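Local coordinates for solute Binding Protein, BlMnBP1 in complex with mannotriose (Bifidobacterium, PDB 6FUV) that binds beta-mannotriose and probably hands manno-oligosaccharides from beta-mannan to an ABC transporter for uptake, at residues K21-F26 with N56-V61; G135-A140 with V284-F289; M307-N312 with A320-V325. One frame throughout, in Å; residues are numbered along the deposited sequence.

Contact 1 (K21-F26 with N56-V61). With ACT (acetate ion), chain F.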
ATOM      1  N   LYS A  21      15.092  25.419  16.823  1.00 26.67           N
ATOM      2  CA  LYS A  21      15.509  24.404  17.783  1.00 25.80           C
ATOM      3  C   LYS A  21      14.236  23.721  18.290  1.00 25.23           C
ATOM      4  O   LYS A  21      13.477  24.316  19.071  1.00 24.06           O
ATOM      5  CB  LYS A  21      16.297  25.029  18.940  1.00 26.69           C
ATOM      6  CG  LYS A  21      17.604  25.705  18.553  1.00 22.57           C
ATOM      7  CD  LYS A  21      18.326  26.236  19.790  1.00 29.32           C
ATOM      8  CE  LYS A  21      19.804  26.485  19.535  1.00 37.53           C
ATOM      9  NZ  LYS A  21      20.456  27.146  20.719  1.00 35.47           N
ATOM     10  N   ALA A  22      13.986  22.489  17.825  1.00 20.17           N
ATOM     11  CA  ALA A  22      12.817  21.765  18.294  1.00 18.91           C
ATOM     12  C   ALA A  22      13.049  20.278  18.172  1.00 19.12           C
ATOM     13  O   ALA A  22      13.938  19.830  17.448  1.00 11.02           O
ATOM     14  CB  ALA A  22      11.562  22.171  17.538  1.00 23.17           C
ATOM     15  N   THR A  23      12.304  19.543  18.989  1.00 14.30           N
ATOM     16  CA  THR A  23      12.200  18.098  18.925  1.00 18.27           C
ATOM     17  C   THR A  23      10.853  17.730  18.335  1.00 19.47           C
ATOM     18  O   THR A  23       9.834  18.210  18.818  1.00 19.85           O
ATOM     19  CB  THR A  23      12.305  17.470  20.317  1.00 13.74           C
ATOM     20  OG1 THR A  23      13.528  17.801  20.950  1.00 22.90           O
ATOM     21  CG2 THR A  23      12.152  16.010  20.181  1.00 18.58           C
ATOM     22  N   ILE A  24      10.841  16.865  17.324  1.00 22.90           N
ATOM     23  CA  ILE A  24       9.619  16.395  16.697  1.00  6.72           C
ATOM     24  C   ILE A  24       9.550  14.887  16.770  1.00  9.76           C
ATOM     25  O   ILE A  24      10.575  14.204  16.756  1.00 18.14           O
ATOM     26  CB  ILE A  24       9.519  16.866  15.234  1.00 19.15           C
ATOM     27  CG1 ILE A  24      10.656  16.293  14.371  1.00 13.30           C
ATOM     28  CG2 ILE A  24       9.455  18.412  15.204  1.00 19.53           C
ATOM     29  CD1 ILE A  24      10.367  16.456  12.920  1.00 16.12           C
ATOM     30  N   THR A  25       8.322  14.378  16.797  1.00 16.41           N
ATOM     31  CA  THR A  25       8.047  12.954  16.933  1.00 17.74           C
ATOM     32  C   THR A  25       7.416  12.408  15.659  1.00 14.17           C
ATOM     33  O   THR A  25       6.425  12.953  15.183  1.00 16.02           O
ATOM     34  CB  THR A  25       7.123  12.693  18.125  1.00 15.91           C
ATOM     35  OG1 THR A  25       7.697  13.241  19.303  1.00 17.36           O
ATOM     36  CG2 THR A  25       6.880  11.256  18.321  1.00 13.53           C
ATOM     37  N   PHE A  26       7.968  11.304  15.148  1.00 17.44           N
ATOM     38  CA  PHE A  26       7.575  10.699  13.877  1.00 13.76           C
ATOM     39  C   PHE A  26       6.989   9.337  14.213  1.00 13.44           C
ATOM     40  O   PHE A  26       7.689   8.463  14.695  1.00 18.10           O
ATOM     41  CB  PHE A  26       8.759  10.580  12.911  1.00 15.76           C
ATOM     42  CG  PHE A  26       8.400  10.003  11.569  1.00 14.53           C
ATOM     43  CD1 PHE A  26       7.102  10.049  11.093  1.00 17.15           C
ATOM     44  CD2 PHE A  26       9.361   9.455  10.784  1.00 24.09           C
ATOM     45  CE1 PHE A  26       6.775   9.544   9.872  1.00 17.51           C
ATOM     46  CE2 PHE A  26       9.049   8.915   9.512  1.00 20.10           C
ATOM     47  CZ  PHE A  26       7.785   8.957   9.063  1.00 22.36           C
ATOM     48  N   ASN A  56      19.814  20.970  14.703  1.00 21.45           N
ATOM     49  CA  ASN A  56      19.020  21.409  15.838  1.00 22.46           C
ATOM     50  C   ASN A  56      17.559  21.012  15.736  1.00 24.97           C
ATOM     51  O   ASN A  56      16.751  21.445  16.563  1.00 26.64           O
ATOM     52  CB  ASN A  56      19.108  22.921  15.994  1.00 18.41           C
ATOM     53  CG  ASN A  56      20.493  23.391  16.267  1.00 23.15           C
ATOM     54  OD1 ASN A  56      21.307  22.658  16.788  1.00 29.50           O
ATOM     55  ND2 ASN A  56      20.776  24.648  15.914  1.00 33.20           N
ATOM     56  N   ILE A  57      17.211  20.198  14.746  1.00 17.52           N
ATOM     57  CA  ILE A  57      15.898  19.584  14.655  1.00 17.12           C
ATOM     58  C   ILE A  57      16.095  18.136  15.062  1.00 17.72           C
ATOM     59  O   ILE A  57      16.591  17.328  14.297  1.00 16.35           O
ATOM     60  CB  ILE A  57      15.274  19.704  13.264  1.00 14.81           C
ATOM     61  CG1 ILE A  57      14.862  21.130  12.995  1.00 16.92           C
ATOM     62  CG2 ILE A  57      14.124  18.806  13.207  1.00 14.58           C
ATOM     63  CD1 ILE A  57      14.592  21.494  11.550  1.00 28.74           C
ATOM     64  N   THR A  58      15.704  17.823  16.288  1.00 20.53           N
ATOM     65  CA  THR A  58      15.785  16.476  16.823  1.00 14.23           C
ATOM     66  C   THR A  58      14.540  15.736  16.389  1.00 15.38           C
ATOM     67  O   THR A  58      13.417  16.230  16.548  1.00 21.26           O
ATOM     68  CB  THR A  58      15.908  16.499  18.349  1.00 21.00           C
ATOM     69  OG1 THR A  58      17.010  17.352  18.691  1.00 18.86           O
ATOM     70  CG2 THR A  58      16.174  15.111  18.901  1.00 14.38           C
ATOM     71  N   VAL A  59      14.747  14.569  15.807  1.00 18.57           N
ATOM     72  CA  VAL A  59      13.663  13.765  15.275  1.00 14.09           C
ATOM     73  C   VAL A  59      13.678  12.456  16.047  1.00 15.84           C
ATOM     74  O   VAL A  59      14.669  11.720  16.017  1.00 18.36           O
ATOM     75  CB  VAL A  59      13.807  13.505  13.767  1.00 10.37           C
ATOM     76  CG1 VAL A  59      12.651  12.628  13.309  1.00 11.28           C
ATOM     77  CG2 VAL A  59      13.816  14.782  12.963  1.00 14.68           C
ATOM     78  N   LYS A  60      12.584  12.170  16.730  1.00 20.08           N
ATOM     79  CA  LYS A  60      12.377  10.935  17.459  1.00 18.15           C
ATOM     80  C   LYS A  60      11.261  10.134  16.794  1.00 20.41           C
ATOM     81  O   LYS A  60      10.307  10.681  16.237  1.00 21.22           O
ATOM     82  CB  LYS A  60      11.997  11.250  18.894  1.00 15.83           C
ATOM     83  CG  LYS A  60      12.981  12.094  19.648  1.00 19.72           C
ATOM     84  CD  LYS A  60      14.107  11.231  20.239  1.00 23.21           C
ATOM     85  CE  LYS A  60      15.060  12.075  21.111  1.00 27.03           C
ATOM     86  NZ  LYS A  60      16.289  11.284  21.512  1.00 30.55           N
ATOM     87  N   VAL A  61      11.383   8.823  16.867  1.00 17.20           N
ATOM     88  CA  VAL A  61      10.493   7.914  16.167  1.00 22.43           C
ATOM     89  C   VAL A  61       9.758   7.070  17.176  1.00 18.56           C
ATOM     90  O   VAL A  61      10.348   6.593  18.145  1.00 27.41           O
ATOM     91  CB  VAL A  61      11.270   7.010  15.194  1.00 18.46           C
ATOM     92  CG1 VAL A  61      10.378   5.990  14.580  1.00 20.23           C
ATOM     93  CG2 VAL A  61      11.943   7.860  14.138  1.00 23.09           C
TER
HETATM   94  C   ACT F 604      11.523  20.370  23.266  1.00 25.57           C
HETATM   95  O   ACT F 604      10.760  20.625  24.252  1.00 30.33           O
HETATM   96  OXT ACT F 604      11.545  20.874  22.124  1.00 33.45           O
HETATM   97  CH3 ACT F 604      12.513  19.251  23.523  1.00 22.18           C
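Two parallel strands of a beta-alpha-beta unit meet here, Ala22 beside Ile57 and on, residue by residue, to Phe26 beside Val61; helix 43-53 links them. Backbone bonds alternate in direction: Ala22 N gives to Asn56 O, Thr58 N to Ala22 O (2.9 Å), Ile24 N to Thr58 O (2.8 Å), Lys60 N to Ile24 O, and Phe26 N to Lys60 O (2.7 Å). The bond from Lys60 N is almost straight, 176° at the hydrogen. On the buried face Ile24 and Val59 stand abreast. The chi1 of 63° sets CG1 of Ile24 between its own N and carbonyl carbon, and CG1 and CD1 both reach Val59 CG2, each at 3.8 Å. Ile24 also packs on helix 315-330, while Val59 and Val61 rest on helix 43-53; the two helices thus share this face. The other face carries Thr23, Thr25, Thr58 and Lys60. Thr23 runs alongside Thr58, its OG1 3.8 Å from Thr58 CB, while its CG2 meets Lys60 CG at 4.0 Å. An acetate ion, probably from the crystallisation liquor, takes a weak bond from Thr23 N and sets its methyl against OG1. With a glycine in place of Thr23, the CB of Thr58 and the CG of Lys60 would probably lose their neighbour across the strands, leaving the lysine chain freer to turn. Parallel pairing with a helical crossover and helices against the apolar face is typical of the alpha/beta lobes of the solute-binding-protein (periplasmic-binding-protein-like) fold.

Contact 2 (G135-A140 with V284-F289)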
ATOM      1  N   GLY A 135       1.739  -6.413  -6.365  1.00 13.73           N
ATOM      2  CA  GLY A 135       2.081  -7.535  -7.234  1.00 17.28           C
ATOM      3  C   GLY A 135       2.113  -8.849  -6.483  1.00 15.95           C
ATOM      4  O   GLY A 135       1.300  -9.072  -5.579  1.00 17.09           O
ATOM      5  N   VAL A 136       3.092  -9.702  -6.810  1.00 10.64           N
ATOM      6  CA  VAL A 136       3.343 -10.937  -6.074  1.00 11.15           C
ATOM      7  C   VAL A 136       4.839 -11.077  -5.816  1.00 18.25           C
ATOM      8  O   VAL A 136       5.652 -11.047  -6.751  1.00 19.22           O
ATOM      9  CB  VAL A 136       2.844 -12.182  -6.818  1.00 13.79           C
ATOM     10  CG1 VAL A 136       3.040 -13.412  -6.014  1.00 10.36           C
ATOM     11  CG2 VAL A 136       1.381 -12.026  -7.190  1.00 20.57           C
ATOM     12  N   VAL A 137       5.183 -11.265  -4.521  1.00 16.83           N
ATOM     13  CA  VAL A 137       6.537 -11.643  -4.129  1.00 14.12           C
ATOM     14  C   VAL A 137       6.656 -13.147  -4.295  1.00 17.36           C
ATOM     15  O   VAL A 137       5.753 -13.869  -3.941  1.00 15.23           O
ATOM     16  CB  VAL A 137       6.852 -11.217  -2.684  1.00 21.60           C
ATOM     17  CG1 VAL A 137       8.244 -11.675  -2.293  1.00 18.12           C
ATOM     18  CG2 VAL A 137       6.711  -9.716  -2.490  1.00 19.75           C
ATOM     19  N   TYR A 138       7.745 -13.632  -4.868  1.00 16.75           N
ATOM     20  CA  TYR A 138       7.875 -15.060  -5.148  1.00 15.22           C
ATOM     21  C   TYR A 138       9.344 -15.455  -5.099  1.00 22.56           C
ATOM     22  O   TYR A 138      10.235 -14.635  -5.325  1.00 17.90           O
ATOM     23  CB  TYR A 138       7.275 -15.424  -6.533  1.00 21.30           C
ATOM     24  CG  TYR A 138       8.119 -14.997  -7.745  1.00 19.07           C
ATOM     25  CD1 TYR A 138       8.056 -13.709  -8.236  1.00 17.38           C
ATOM     26  CD2 TYR A 138       8.973 -15.875  -8.368  1.00 25.36           C
ATOM     27  CE1 TYR A 138       8.797 -13.305  -9.285  1.00 19.34           C
ATOM     28  CE2 TYR A 138       9.753 -15.471  -9.457  1.00 24.66           C
ATOM     29  CZ  TYR A 138       9.645 -14.173  -9.929  1.00 23.15           C
ATOM     30  OH  TYR A 138      10.424 -13.739 -11.012  1.00 20.63           O
ATOM     31  N   ASN A 139       9.581 -16.712  -4.749  1.00 11.76           N
ATOM     32  CA  ASN A 139      10.918 -17.268  -4.686  1.00 22.63           C
ATOM     33  C   ASN A 139      11.216 -17.918  -6.039  1.00 23.89           C
ATOM     34  O   ASN A 139      10.624 -18.936  -6.395  1.00 26.44           O
ATOM     35  CB  ASN A 139      11.062 -18.265  -3.531  1.00 18.97           C
ATOM     36  CG  ASN A 139      12.548 -18.632  -3.278  1.00 22.78           C
ATOM     37  OD1 ASN A 139      13.184 -19.185  -4.146  1.00 18.37           O
ATOM     38  ND2 ASN A 139      13.097 -18.268  -2.118  1.00 21.66           N
ATOM     39  N   ALA A 140      12.111 -17.306  -6.809  1.00 22.10           N
ATOM     40  CA  ALA A 140      12.475 -17.815  -8.130  1.00 23.31           C
ATOM     41  C   ALA A 140      13.145 -19.196  -8.058  1.00 25.08           C
ATOM     42  O   ALA A 140      12.902 -20.057  -8.906  1.00 25.00           O
ATOM     43  CB  ALA A 140      13.395 -16.804  -8.809  1.00 20.21           C
ATOM     44  N   VAL A 284      14.451 -13.894  -4.080  1.00 16.20           N
ATOM     45  CA  VAL A 284      13.209 -13.191  -3.786  1.00 19.73           C
ATOM     46  C   VAL A 284      12.987 -12.143  -4.866  1.00 12.93           C
ATOM     47  O   VAL A 284      13.743 -11.179  -4.989  1.00 16.84           O
ATOM     48  CB  VAL A 284      13.247 -12.555  -2.390  1.00 24.90           C
ATOM     49  CG1 VAL A 284      11.912 -11.931  -2.124  1.00 20.82           C
ATOM     50  CG2 VAL A 284      13.668 -13.561  -1.354  1.00 21.45           C
ATOM     51  N   GLN A 285      11.930 -12.316  -5.636  1.00 18.19           N
ATOM     52  CA  GLN A 285      11.628 -11.521  -6.808  1.00 15.82           C
ATOM     53  C   GLN A 285      10.221 -10.967  -6.689  1.00 15.31           C
ATOM     54  O   GLN A 285       9.471 -11.270  -5.772  1.00 18.96           O
ATOM     55  CB  GLN A 285      11.749 -12.360  -8.083  1.00 26.09           C
ATOM     56  CG  GLN A 285      13.132 -12.890  -8.322  1.00 26.69           C
ATOM     57  CD  GLN A 285      14.078 -11.834  -8.780  1.00 27.31           C
ATOM     58  OE1 GLN A 285      13.720 -10.979  -9.560  1.00 29.05           O
ATOM     59  NE2 GLN A 285      15.302 -11.874  -8.269  1.00 37.44           N
ATOM     60  N   TYR A 286       9.848 -10.173  -7.674  1.00 19.07           N
ATOM     61  CA  TYR A 286       8.575  -9.468  -7.666  1.00 14.74           C
ATOM     62  C   TYR A 286       7.959  -9.563  -9.044  1.00 10.25           C
ATOM     63  O   TYR A 286       8.579  -9.157 -10.004  1.00 13.96           O
ATOM     64  CB  TYR A 286       8.817  -8.014  -7.266  1.00 15.84           C
ATOM     65  CG  TYR A 286       7.576  -7.163  -7.133  1.00 16.29           C
ATOM     66  CD1 TYR A 286       6.546  -7.534  -6.317  1.00 17.17           C
ATOM     67  CD2 TYR A 286       7.459  -5.983  -7.830  1.00 12.74           C
ATOM     68  CE1 TYR A 286       5.434  -6.740  -6.187  1.00 17.48           C
ATOM     69  CE2 TYR A 286       6.364  -5.201  -7.742  1.00 15.52           C
ATOM     70  CZ  TYR A 286       5.351  -5.563  -6.904  1.00 15.60           C
ATOM     71  OH  TYR A 286       4.239  -4.776  -6.834  1.00 18.44           O
ATOM     72  N   MET A 287       6.756 -10.102  -9.121  1.00 17.66           N
ATOM     73  CA  MET A 287       6.035 -10.225 -10.370  1.00 12.27           C
ATOM     74  C   MET A 287       4.721  -9.452 -10.379  1.00 13.94           C
ATOM     75  O   MET A 287       4.095  -9.220  -9.335  1.00 16.00           O
ATOM     76  CB  MET A 287       5.734 -11.692 -10.708  1.00 16.12           C
ATOM     77  CG  MET A 287       5.126 -12.484  -9.673  1.00 21.86           C
ATOM     78  SD  MET A 287       4.595 -14.126 -10.257  1.00 29.60           S
ATOM     79  CE  MET A 287       3.085 -13.626 -10.948  1.00 17.64           C
ATOM     80  N   PRO A 288       4.272  -9.086 -11.576  1.00  8.42           N
ATOM     81  CA  PRO A 288       2.942  -8.481 -11.704  1.00 15.43           C
ATOM     82  C   PRO A 288       1.883  -9.457 -11.229  1.00 20.62           C
ATOM     83  O   PRO A 288       2.044 -10.669 -11.322  1.00 13.31           O
ATOM     84  CB  PRO A 288       2.821  -8.204 -13.198  1.00 15.54           C
ATOM     85  CG  PRO A 288       4.256  -7.992 -13.596  1.00 14.18           C
ATOM     86  CD  PRO A 288       5.012  -9.022 -12.841  1.00 13.51           C
ATOM     87  N   PHE A 289       0.839  -8.917 -10.633  1.00 12.70           N
ATOM     88  CA  PHE A 289      -0.267  -9.752 -10.263  1.00 18.12           C
ATOM     89  C   PHE A 289      -0.775 -10.406 -11.545  1.00 16.29           C
ATOM     90  O   PHE A 289      -0.895  -9.736 -12.583  1.00 17.49           O
ATOM     91  CB  PHE A 289      -1.349  -8.935  -9.532  1.00 10.18           C
ATOM     92  CG  PHE A 289      -2.514  -9.778  -9.066  1.00 12.99           C
ATOM     93  CD1 PHE A 289      -2.501 -10.389  -7.848  1.00 17.07           C
ATOM     94  CD2 PHE A 289      -3.596  -9.954  -9.831  1.00 13.27           C
ATOM     95  CE1 PHE A 289      -3.508 -11.145  -7.435  1.00 10.32           C
ATOM     96  CE2 PHE A 289      -4.616 -10.775  -9.406  1.00 15.02           C
ATOM     97  CZ  PHE A 289      -4.555 -11.335  -8.219  1.00 21.53           C
TER
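Gln285 CB lies over one face of the Tyr138 ring, 3.3 Å from CE1. A chi1 of 74° puts the ring between its own N and carbonyl carbon and brings it close to Gln285 and Met287. Met287 comes at it from another side, crossing at about a right angle: its CG is 3.5 Å from Tyr138 CD1 and its SD 4.5 Å from the ring centroid, an oblique Met-aromatic contact. Met287 CG also meets Val136 CB at 3.7 Å. On the reverse face Val137 CG1 packs on Val284 CG1, and the Tyr286 ring lies along Gly135, with CE1 3.6 Å from the glycine CA. Two hydrogen-bonded pairs fix the register. Val136 and Met287 exchange both backbone bonds, each 2.8 Å, that from Met287 N nearly straight at 177°. Tyr138 and Gln285 also exchange both, 3.1 Å from Tyr138 N to Gln285 O and 2.9 Å from Gln285 N to Tyr138 O, though Tyr138 N stands above the carbonyl plane of Gln285. Outer partners anchor the polar ends: the amide of Gln285 bonds Asp282 O and His356, and the Tyr286 hydroxyl bonds Thr133. Asn139, the N-cap of helix 140-145, bonds Val142 N and Met256 O. This is antiparallel pairing of an inner strand with an outermost one, in the four-stranded mixed sheet 172-174, 261-264, 135-139, 284-288 of an alpha/beta lobe.

Contact 3 (M307-N312 with A320-V325)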
ATOM      1  N   MET A 307       2.902  10.878   4.689  1.00 13.06           N
ATOM      2  CA  MET A 307       3.289  11.597   5.894  1.00 17.51           C
ATOM      3  C   MET A 307       2.359  12.778   6.082  1.00  9.63           C
ATOM      4  O   MET A 307       2.229  13.598   5.185  1.00 12.02           O
ATOM      5  CB  MET A 307       4.743  12.050   5.827  1.00 12.02           C
ATOM      6  CG  MET A 307       5.731  10.935   6.152  1.00 18.07           C
ATOM      7  SD  MET A 307       7.371  11.339   5.608  1.00 18.61           S
ATOM      8  CE  MET A 307       7.144  11.204   3.826  1.00 16.79           C
ATOM      9  N   GLY A 308       1.687  12.811   7.234  1.00 18.08           N
ATOM     10  CA  GLY A 308       0.817  13.916   7.618  1.00 19.71           C
ATOM     11  C   GLY A 308       1.306  14.589   8.891  1.00 17.36           C
ATOM     12  O   GLY A 308       1.901  13.955   9.757  1.00 19.67           O
ATOM     13  N   ILE A 309       1.036  15.883   9.011  1.00 18.78           N
ATOM     14  CA  ILE A 309       1.555  16.707  10.098  1.00 13.52           C
ATOM     15  C   ILE A 309       0.411  17.132  11.014  1.00 15.01           C
ATOM     16  O   ILE A 309      -0.630  17.599  10.538  1.00 15.95           O
ATOM     17  CB  ILE A 309       2.300  17.922   9.532  1.00 15.53           C
ATOM     18  CG1 ILE A 309       3.525  17.439   8.749  1.00 15.20           C
ATOM     19  CG2 ILE A 309       2.756  18.895  10.607  1.00  9.73           C
ATOM     20  CD1 ILE A 309       4.472  18.529   8.347  1.00 16.26           C
ATOM     21  N   ASN A 310       0.629  17.016  12.324  1.00 14.48           N
ATOM     22  CA  ASN A 310      -0.353  17.310  13.376  1.00 12.47           C
ATOM     23  C   ASN A 310      -0.701  18.792  13.450  1.00 15.79           C
ATOM     24  O   ASN A 310       0.146  19.640  13.716  1.00 11.82           O
ATOM     25  CB  ASN A 310       0.225  16.829  14.710  1.00 10.59           C
ATOM     26  CG  ASN A 310      -0.781  16.736  15.853  1.00 18.25           C
ATOM     27  OD1 ASN A 310      -1.948  17.073  15.739  1.00 16.06           O
ATOM     28  ND2 ASN A 310      -0.305  16.254  16.973  1.00 15.76           N
ATOM     29  N   LYS A 311      -1.961  19.107  13.243  1.00 25.00           N
ATOM     30  CA  LYS A 311      -2.364  20.479  13.486  1.00 23.13           C
ATOM     31  C   LYS A 311      -2.281  20.878  14.942  1.00 18.29           C
ATOM     32  O   LYS A 311      -2.248  22.081  15.219  1.00 19.14           O
ATOM     33  CB  LYS A 311      -3.779  20.747  13.000  1.00 27.83           C
ATOM     34  CG  LYS A 311      -4.873  19.922  13.594  1.00 31.82           C
ATOM     35  CD  LYS A 311      -6.165  20.161  12.759  1.00 35.20           C
ATOM     36  CE  LYS A 311      -6.718  21.598  12.863  1.00 30.58           C
ATOM     37  NZ  LYS A 311      -7.688  21.741  14.017  1.00 43.51           N
ATOM     38  N   ASN A 312      -2.212  19.916  15.868  1.00 17.89           N
ATOM     39  CA  ASN A 312      -2.027  20.269  17.272  1.00 18.71           C
ATOM     40  C   ASN A 312      -0.634  20.806  17.547  1.00 21.41           C
ATOM     41  O   ASN A 312      -0.450  21.613  18.464  1.00 30.84           O
ATOM     42  CB  ASN A 312      -2.267  19.081  18.194  1.00 18.31           C
ATOM     43  CG  ASN A 312      -3.680  18.584  18.145  1.00 21.57           C
ATOM     44  OD1 ASN A 312      -4.590  19.306  17.799  1.00 16.65           O
ATOM     45  ND2 ASN A 312      -3.866  17.319  18.499  1.00 30.60           N
ATOM     46  N   ALA A 320       9.313  22.441  11.484  1.00 16.34           N
ATOM     47  CA  ALA A 320      10.355  21.422  11.525  1.00 15.66           C
ATOM     48  C   ALA A 320       9.879  20.127  10.872  1.00 21.01           C
ATOM     49  O   ALA A 320      10.627  19.474  10.137  1.00 21.42           O
ATOM     50  CB  ALA A 320      10.764  21.174  12.976  1.00 16.22           C
ATOM     51  N   ALA A 321       8.628  19.749  11.111  1.00 15.27           N
ATOM     52  CA  ALA A 321       8.106  18.520  10.537  1.00 17.98           C
ATOM     53  C   ALA A 321       7.969  18.624   9.021  1.00 20.15           C
ATOM     54  O   ALA A 321       8.244  17.658   8.305  1.00 19.72           O
ATOM     55  CB  ALA A 321       6.754  18.192  11.179  1.00 12.22           C
ATOM     56  N   MET A 322       7.548  19.785   8.512  1.00 20.85           N
ATOM     57  CA  MET A 322       7.466  19.973   7.075  1.00 13.09           C
ATOM     58  C   MET A 322       8.837  19.915   6.441  1.00 23.23           C
ATOM     59  O   MET A 322       8.990  19.323   5.364  1.00 14.56           O
ATOM     60  CB  MET A 322       6.813  21.301   6.776  1.00 17.50           C
ATOM     61  CG  MET A 322       6.421  21.450   5.298  1.00 25.95           C
ATOM     62  SD  MET A 322       4.849  22.326   5.099  1.00 30.26           S
ATOM     63  CE  MET A 322       3.882  21.527   6.360  1.00 20.36           C
ATOM     64  N   ILE A 323       9.843  20.488   7.130  1.00 11.33           N
ATOM     65  CA  ILE A 323      11.217  20.425   6.666  1.00  9.70           C
ATOM     66  C   ILE A 323      11.673  18.983   6.655  1.00 18.75           C
ATOM     67  O   ILE A 323      12.302  18.552   5.687  1.00 13.99           O
ATOM     68  CB  ILE A 323      12.118  21.308   7.536  1.00 12.53           C
ATOM     69  CG1 ILE A 323      11.852  22.776   7.234  1.00 13.72           C
ATOM     70  CG2 ILE A 323      13.568  20.873   7.327  1.00 17.29           C
ATOM     71  CD1 ILE A 323      12.490  23.753   8.203  1.00 15.92           C
ATOM     72  N   PHE A 324      11.306  18.193   7.682  1.00 13.02           N
ATOM     73  CA  PHE A 324      11.740  16.796   7.667  1.00 17.59           C
ATOM     74  C   PHE A 324      11.089  16.032   6.532  1.00 17.22           C
ATOM     75  O   PHE A 324      11.739  15.206   5.884  1.00 18.03           O
ATOM     76  CB  PHE A 324      11.442  16.103   8.983  1.00 13.83           C
ATOM     77  CG  PHE A 324      11.886  14.672   9.027  1.00 17.05           C
ATOM     78  CD1 PHE A 324      13.200  14.359   9.215  1.00 16.85           C
ATOM     79  CD2 PHE A 324      10.981  13.651   8.934  1.00 11.65           C
ATOM     80  CE1 PHE A 324      13.607  13.044   9.275  1.00 12.89           C
ATOM     81  CE2 PHE A 324      11.376  12.366   8.978  1.00 17.74           C
ATOM     82  CZ  PHE A 324      12.691  12.053   9.158  1.00 14.21           C
ATOM     83  N   VAL A 325       9.805  16.295   6.277  1.00 15.88           N
ATOM     84  CA  VAL A 325       9.116  15.578   5.212  1.00 15.44           C
ATOM     85  C   VAL A 325       9.772  15.885   3.868  1.00 20.80           C
ATOM     86  O   VAL A 325       9.999  14.992   3.030  1.00 15.33           O
ATOM     87  CB  VAL A 325       7.619  15.950   5.213  1.00 18.69           C
ATOM     88  CG1 VAL A 325       6.952  15.305   3.986  1.00 17.91           C
ATOM     89  CG2 VAL A 325       6.924  15.443   6.459  1.00 12.72           C
TER
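Ile309 drives its CD1 methyl into a shallow hollow on helix 315-330, where the backbone between Ala321 and Met322 forms the floor. The methyl comes down on that floor 3.3 Å from Met322 N. One wall is the CB of Ala321, 3.7 Å from CD1; another is the CE of Met322, at 3.6 Å. Ile309 reaches there because its CG1 is turned anti to the carbonyl carbon (chi1 -64°) and the chain then runs on extended to CD1. The small alanine leaves room for both branches, with CG2 as well as CG1 of Ile309 4.1 Å from its CB. Met322, bent at chi2 and chi3, curls its end methyl back to meet the isoleucine.

One helical turn on, the bump comes from the helix. Val325 sets CG2 between the two strand side chains, 4.1 Å from Met307 CB and 4.4 Å from Ile309 CD1. Its other methyl, CG1, meets Met307 CE; the methionine and valine pass alongside with their ends running opposite ways. Met307 and Ile309 both point to the helix, and Gly308 between them has no side chain and takes no part in the packing. The axes of 307-309 and 320-325 run antiparallel, at 166° and 9.1 Å. Further along, Asn310 OD1 accepts from Asn312 N in an Asx turn, and the Asn310 amide nitrogen bonds Trp82 O and Asn79 O. Buried, and made by apolar side chains with one methyl resting on helix backbone, the contact is held through fit and exclusion of water; backbone hydrogen bonds run within the sheet and within the helix, not between them.

How the contacts relate
Contacts 1 and 3 build one lobe together: their centres are 11 Å apart and both reach the same mixed sheet. They touch directly, Ile24 CG2 against Ala320 CB and Val59 CG2 against Phe324 CD1, both at 3.8 Å, so helix 315-330 packs over residues 21-26 and 56-61 as well as on strand 298-309. Contact 2 lies across the chain's centre from contact 3, in the other sheet, its centre 37 Å from that of contact 1 and 34 Å from that of contact 3. Mannotriose sits between: side chains of Phe26, Met307 and Tyr286 are about 10, 11 and 9 Å from a mannose unit, so they belong to the framework of the lobes and do not themselves touch the sugar.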